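Local coordinates for hypothetical protein, IPT/TIG domain protein (Bacteroides ovatus, PDB 4HW6) that probably acts as an auxiliary nutrient-binding, perhaps carbohydrate-binding, protein that joins an IPT/TIG domain to a six-bladed beta-propeller, at residues D199-S203 with D204-G208; D392-L395 with R396-L400. All coordinates share one frame; numbering follows the deposited sequence.

Contact 1: D199-S203 with D204-G208; sequences DDQSS and DTNTG
The amide of Q201 has CB of N206 over one face, 3.8 Å from CD of Q201, with the backbone O of T207 on the same side but off toward the edge formed by NE2 and CG, 3.6 Å from NE2 of Q201. N of S203 comes in over the opposite face and donates to OE1 of Q201 at 2.9 Å, well out of the carbonyl plane; at the edge, NE2 of Q201 gives a bond of 2.9 Å within its amide plane to a lone pair of O of S203. The Q201 and N206 side chains meet at about a right angle, their amide planes 57° apart, so this is a crossing and not a stack. With CG between the backbone N and the carbonyl carbon (chi1 59°) and a bend at chi2, Q201 folds back on its own chain, where the amide forms this pair of hydrogen bonds.

S203 carries the tip. Its OG accepts from N of T205 at 3.1 Å, an ST turn, and lies 2.9 Å from OG1 of T205. Superimposed is a type I beta turn from S203 to N206, closed by a weak bond of 3.4 Å from N of N206 to O of S203. At the base, N of D199 donates to O of G208. The loop thus connects strands 195-199 and 207-212, the middle pair of a four-stranded antiparallel blade; beside it, A227 and G229 bind the backbones of N206 and Q201.

Contact 2: D392-L395 with R396-L400; sequences DGEL and RSQAL
Q398 leaves its backbone with CG anti to its own carbonyl carbon (chi1 -62°) and runs extended beyond it, which lays its amide alongside E394. E394 starts in the same way but bends at chi2, so that the two side chains lie side by side and point the same way. The touching parts are CG of E394 and OE1 of Q398, 3.5 Å apart; the carboxylate and amide planes are turned 56° against each other.

The same OE1 of Q398 accepts from N of E394 at 3.0 Å in a nearly straight bond (173° at the hydrogen), the donor tilted slightly from the carbonyl plane. At the other end of E394, its backbone O takes two donors: N of A399 at 3.0 Å, nearly along the C=O axis, and N of Q398 at 3.2 Å, from above the carbonyl plane. These close an alpha turn inside a pi turn. OG of S397 lies 3.2 Å from CB of E394, and CB of A399 lies against the backbone O atoms of E394 and L395.

G393 lets the glutamine in: OE1 of Q398 comes within 3.5 Å of CA of G393, where any side chain would collide with it. With an alanine in place of Q398, N of E394 would probably lose its straight-line acceptor and a gap would open beside CG of E394.

Outside the turn, strand 393-394 pairs with strand 109-115, and D392 forms a salt bridge with R427. The chemistry implies that E394 is fixed here through its peptide groups: a neutral amide holds its N, and two N-H groups grip and probably polarise its O, without the carboxylate's charge being used in these bonds.

Both contacts are local turns in which a glutamine side chain binds backbone, and neither is a core contact: contact 1 is partly buried, contact 2 lies at the surface. Their centres are about 41 Å and their nearest atoms about 27 Å apart, in different blades. Contact 1, about 31 Å from the centre of the chain, links two neighbouring strands of one blade and relies on serine and amide groups. Contact 2, about 16 Å from that centre, begins on edge strand 393-394 and turns out of it, in the sheet that joins strand 109-115 to strands 404-410, 415-420 and 425-431, probably where the propeller ring closes; its bonds converge on one residue's peptide groups.

Contact 1: D199-S203 with D204-G208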
ATOM      1  N   ASP A 199      10.613  16.144  14.113  1.00 14.65           N
ATOM      2  CA  ASP A 199      10.398  16.079  15.562  1.00 14.99           C
ATOM      3  C   ASP A 199       9.385  17.168  15.909  1.00 16.87           C
ATOM      4  O   ASP A 199       9.666  18.341  15.691  1.00 18.39           O
ATOM      5  CB  ASP A 199      11.694  16.361  16.298  1.00 15.59           C
ATOM      6  CG  ASP A 199      11.594  16.185  17.825  1.00 18.03           C
ATOM      7  OD1 ASP A 199      10.584  15.629  18.353  1.00 18.69           O
ATOM      8  OD2 ASP A 199      12.595  16.552  18.506  1.00 19.95           O
ATOM      9  N   ASP A 200       8.228  16.776  16.434  1.00 15.34           N
ATOM     10  CA  ASP A 200       7.199  17.724  16.883  1.00 16.60           C
ATOM     11  C   ASP A 200       7.496  18.090  18.334  1.00 17.78           C
ATOM     12  O   ASP A 200       7.231  17.290  19.250  1.00 17.66           O
ATOM     13  CB  ASP A 200       5.809  17.094  16.741  1.00 16.83           C
ATOM     14  CG  ASP A 200       4.684  17.985  17.287  1.00 17.30           C
ATOM     15  OD1 ASP A 200       4.923  19.154  17.681  1.00 17.84           O
ATOM     16  OD2 ASP A 200       3.552  17.478  17.344  1.00 20.69           O
ATOM     17  N   GLN A 201       8.103  19.260  18.537  1.00 16.90           N
ATOM     18  CA  GLN A 201       8.558  19.673  19.865  1.00 15.94           C
ATOM     19  C   GLN A 201       8.299  21.165  20.082  1.00 18.02           C
ATOM     20  O   GLN A 201       8.099  21.919  19.140  1.00 17.05           O
ATOM     21  CB  GLN A 201      10.029  19.298  20.103  1.00 17.52           C
ATOM     22  CG  GLN A 201      11.022  19.891  19.102  1.00 17.18           C
ATOM     23  CD  GLN A 201      11.301  21.359  19.370  1.00 17.10           C
ATOM     24  OE1 GLN A 201      11.435  21.785  20.531  1.00 19.12           O
ATOM     25  NE2 GLN A 201      11.409  22.147  18.299  1.00 16.70           N
ATOM     26  N   SER A 202       8.324  21.580  21.336  1.00 17.46           N
ATOM     27  CA  SER A 202       7.696  22.851  21.728  1.00 18.78           C
ATOM     28  C   SER A 202       8.587  24.086  21.800  1.00 19.42           C
ATOM     29  O   SER A 202       8.137  25.136  22.307  1.00 20.51           O
ATOM     30  CB  SER A 202       6.961  22.646  23.053  1.00 19.67           C
ATOM     31  OG  SER A 202       7.847  22.416  24.130  1.00 20.59           O
ATOM     32  N   SER A 203       9.817  24.009  21.283  1.00 18.07           N
ATOM     33  CA  SER A 203      10.749  25.140  21.310  1.00 19.32           C
ATOM     34  C   SER A 203      11.074  25.674  19.912  1.00 20.34           C
ATOM     35  O   SER A 203      11.462  24.914  19.023  1.00 21.53           O
ATOM     36  CB  SER A 203      12.059  24.756  21.997  1.00 20.78           C
ATOM     37  OG  SER A 203      12.998  25.812  21.860  1.00 20.07           O
ATOM     38  N   ASP A 204      10.944  26.990  19.738  1.00 20.07           N
ATOM     39  CA  ASP A 204      11.348  27.651  18.485  1.00 21.41           C
ATOM     40  C   ASP A 204      12.851  27.615  18.260  1.00 20.14           C
ATOM     41  O   ASP A 204      13.297  27.830  17.145  1.00 21.36           O
ATOM     42  CB  ASP A 204      10.887  29.116  18.449  1.00 25.24           C
ATOM     43  CG  ASP A 204       9.386  29.261  18.307  1.00 27.69           C
ATOM     44  OD1 ASP A 204       8.821  28.734  17.328  1.00 24.76           O
ATOM     45  OD2 ASP A 204       8.763  29.922  19.175  1.00 33.86           O
ATOM     46  N   THR A 205      13.633  27.340  19.296  1.00 19.66           N
ATOM     47  CA  THR A 205      15.070  27.365  19.185  1.00 20.75           C
ATOM     48  C   THR A 205      15.704  25.967  19.142  1.00 20.71           C
ATOM     49  O   THR A 205      16.931  25.832  19.249  1.00 20.67           O
ATOM     50  CB  THR A 205      15.674  28.182  20.345  1.00 22.86           C
ATOM     51  OG1 THR A 205      15.293  27.592  21.604  1.00 23.63           O
ATOM     52  CG2 THR A 205      15.197  29.638  20.274  1.00 21.33           C
ATOM     53  N   ASN A 206      14.876  24.949  18.985  1.00 19.58           N
ATOM     54  CA  ASN A 206      15.323  23.567  18.877  1.00 20.10           C
ATOM     55  C   ASN A 206      14.929  22.967  17.519  1.00 18.90           C
ATOM     56  O   ASN A 206      13.973  23.408  16.866  1.00 16.97           O
ATOM     57  CB  ASN A 206      14.734  22.739  20.024  1.00 22.39           C
ATOM     58  CG  ASN A 206      15.360  23.067  21.374  1.00 30.23           C
ATOM     59  OD1 ASN A 206      16.492  23.504  21.452  1.00 35.76           O
ATOM     60  ND2 ASN A 206      14.635  22.783  22.442  1.00 36.29           N
ATOM     61  N   THR A 207      15.662  21.917  17.138  1.00 19.42           N
ATOM     62  CA  THR A 207      15.534  21.292  15.833  1.00 17.73           C
ATOM     63  C   THR A 207      14.158  20.686  15.655  1.00 17.05           C
ATOM     64  O   THR A 207      13.639  20.003  16.537  1.00 16.29           O
ATOM     65  CB  THR A 207      16.614  20.204  15.635  1.00 17.18           C
ATOM     66  OG1 THR A 207      17.913  20.802  15.800  1.00 19.51           O
ATOM     67  CG2 THR A 207      16.497  19.521  14.254  1.00 18.38           C
ATOM     68  N   GLY A 208      13.565  20.955  14.499  1.00 16.45           N
ATOM     69  CA  GLY A 208      12.312  20.346  14.120  1.00 15.42           C
ATOM     70  C   GLY A 208      12.401  19.346  12.986  1.00 15.20           C
ATOM     71  O   GLY A 208      11.503  18.504  12.833  1.00 16.40           O
TER

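Contact 2: D392-L395 with R396-L400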
ATOM      1  N   ASP A 392     -10.241  -9.887   9.253  1.00 16.59           N
ATOM      2  CA  ASP A 392      -9.643 -10.009   7.947  1.00 17.14           C
ATOM      3  C   ASP A 392     -10.707 -10.528   6.984  1.00 17.96           C
ATOM      4  O   ASP A 392     -11.687 -11.133   7.415  1.00 21.42           O
ATOM      5  CB  ASP A 392      -8.412 -10.924   8.022  1.00 19.38           C
ATOM      6  CG  ASP A 392      -7.170 -10.205   8.599  1.00 20.70           C
ATOM      7  OD1 ASP A 392      -7.004  -9.000   8.362  1.00 19.50           O
ATOM      8  OD2 ASP A 392      -6.350 -10.847   9.260  1.00 22.98           O
ATOM      9  N   GLY A 393     -10.542 -10.285   5.688  1.00 16.23           N
ATOM     10  CA  GLY A 393     -11.447 -10.846   4.693  1.00 16.42           C
ATOM     11  C   GLY A 393     -11.776  -9.833   3.610  1.00 16.64           C
ATOM     12  O   GLY A 393     -10.998  -8.897   3.371  1.00 16.74           O
ATOM     13  N   GLU A 394     -12.964  -9.980   3.010  1.00 17.79           N
ATOM     14  CA  GLU A 394     -13.372  -9.173   1.861  1.00 20.17           C
ATOM     15  C   GLU A 394     -13.457  -7.710   2.245  1.00 18.08           C
ATOM     16  O   GLU A 394     -13.912  -7.374   3.335  1.00 16.51           O
ATOM     17  CB  GLU A 394     -14.750  -9.603   1.342  1.00 25.47           C
ATOM     18  CG  GLU A 394     -14.909 -11.052   0.924  1.00 34.24           C
ATOM     19  CD  GLU A 394     -14.197 -11.385  -0.371  1.00 47.31           C
ATOM     20  OE1 GLU A 394     -14.243 -10.543  -1.299  1.00 51.05           O
ATOM     21  OE2 GLU A 394     -13.614 -12.495  -0.464  1.00 56.82           O
ATOM     22  N   LEU A 395     -13.042  -6.834   1.328  1.00 18.01           N
ATOM     23  CA  LEU A 395     -12.756  -5.430   1.679  1.00 17.26           C
ATOM     24  C   LEU A 395     -13.891  -4.692   2.364  1.00 16.28           C
ATOM     25  O   LEU A 395     -13.647  -3.953   3.323  1.00 16.67           O
ATOM     26  CB  LEU A 395     -12.361  -4.638   0.422  1.00 16.45           C
ATOM     27  CG  LEU A 395     -11.101  -5.107  -0.296  1.00 17.54           C
ATOM     28  CD1 LEU A 395     -10.664  -4.077  -1.348  1.00 18.95           C
ATOM     29  CD2 LEU A 395      -9.959  -5.384   0.662  1.00 17.51           C
ATOM     30  N   ARG A 396     -15.107  -4.850   1.842  1.00 17.51           N
ATOM     31  CA  ARG A 396     -16.253  -4.077   2.318  1.00 18.99           C
ATOM     32  C   ARG A 396     -17.285  -4.922   3.060  1.00 19.50           C
ATOM     33  O   ARG A 396     -17.987  -4.415   3.927  1.00 20.57           O
ATOM     34  CB  ARG A 396     -16.919  -3.338   1.148  1.00 20.32           C
ATOM     35  CG  ARG A 396     -16.072  -2.241   0.477  1.00 21.24           C
ATOM     36  CD  ARG A 396     -15.869  -1.033   1.339  1.00 22.76           C
ATOM     37  NE  ARG A 396     -17.145  -0.479   1.792  1.00 22.06           N
ATOM     38  CZ  ARG A 396     -17.912   0.367   1.113  1.00 25.65           C
ATOM     39  NH1 ARG A 396     -17.587   0.799  -0.114  1.00 28.23           N
ATOM     40  NH2 ARG A 396     -19.039   0.777   1.683  1.00 26.18           N
ATOM     41  N   SER A 397     -17.388  -6.204   2.745  1.00 19.54           N
ATOM     42  CA  SER A 397     -18.426  -7.034   3.388  1.00 20.56           C
ATOM     43  C   SER A 397     -17.980  -7.568   4.742  1.00 17.96           C
ATOM     44  O   SER A 397     -18.816  -7.836   5.609  1.00 18.90           O
ATOM     45  CB  SER A 397     -18.856  -8.182   2.472  1.00 22.34           C
ATOM     46  OG  SER A 397     -17.770  -9.037   2.171  1.00 20.61           O
ATOM     47  N   GLN A 398     -16.679  -7.694   4.945  1.00 16.12           N
ATOM     48  CA  GLN A 398     -16.133  -8.391   6.129  1.00 16.87           C
ATOM     49  C   GLN A 398     -15.111  -7.607   6.949  1.00 16.26           C
ATOM     50  O   GLN A 398     -15.167  -7.605   8.191  1.00 16.34           O
ATOM     51  CB  GLN A 398     -15.502  -9.719   5.707  1.00 17.03           C
ATOM     52  CG  GLN A 398     -16.486 -10.698   5.078  1.00 17.55           C
ATOM     53  CD  GLN A 398     -15.842 -12.016   4.662  1.00 18.40           C
ATOM     54  OE1 GLN A 398     -14.680 -12.048   4.235  1.00 18.14           O
ATOM     55  NE2 GLN A 398     -16.590 -13.110   4.789  1.00 18.28           N
ATOM     56  N   ALA A 399     -14.163  -6.982   6.274  1.00 14.99           N
ATOM     57  CA  ALA A 399     -12.985  -6.463   6.941  1.00 14.53           C
ATOM     58  C   ALA A 399     -13.306  -5.311   7.880  1.00 14.03           C
ATOM     59  O   ALA A 399     -14.153  -4.439   7.572  1.00 14.24           O
ATOM     60  CB  ALA A 399     -11.950  -6.018   5.944  1.00 15.25           C
ATOM     61  N   LEU A 400     -12.586  -5.313   9.005  1.00 13.55           N
ATOM     62  CA  LEU A 400     -12.658  -4.272  10.028  1.00 12.84           C
ATOM     63  C   LEU A 400     -11.260  -3.868  10.458  1.00 12.92           C
ATOM     64  O   LEU A 400     -10.371  -4.723  10.655  1.00 13.36           O
ATOM     65  CB  LEU A 400     -13.451  -4.742  11.254  1.00 13.78           C
ATOM     66  CG  LEU A 400     -14.956  -4.829  11.044  1.00 12.87           C
ATOM     67  CD1 LEU A 400     -15.628  -5.632  12.164  1.00 13.74           C
ATOM     68  CD2 LEU A 400     -15.586  -3.429  10.901  1.00 12.38           C
TER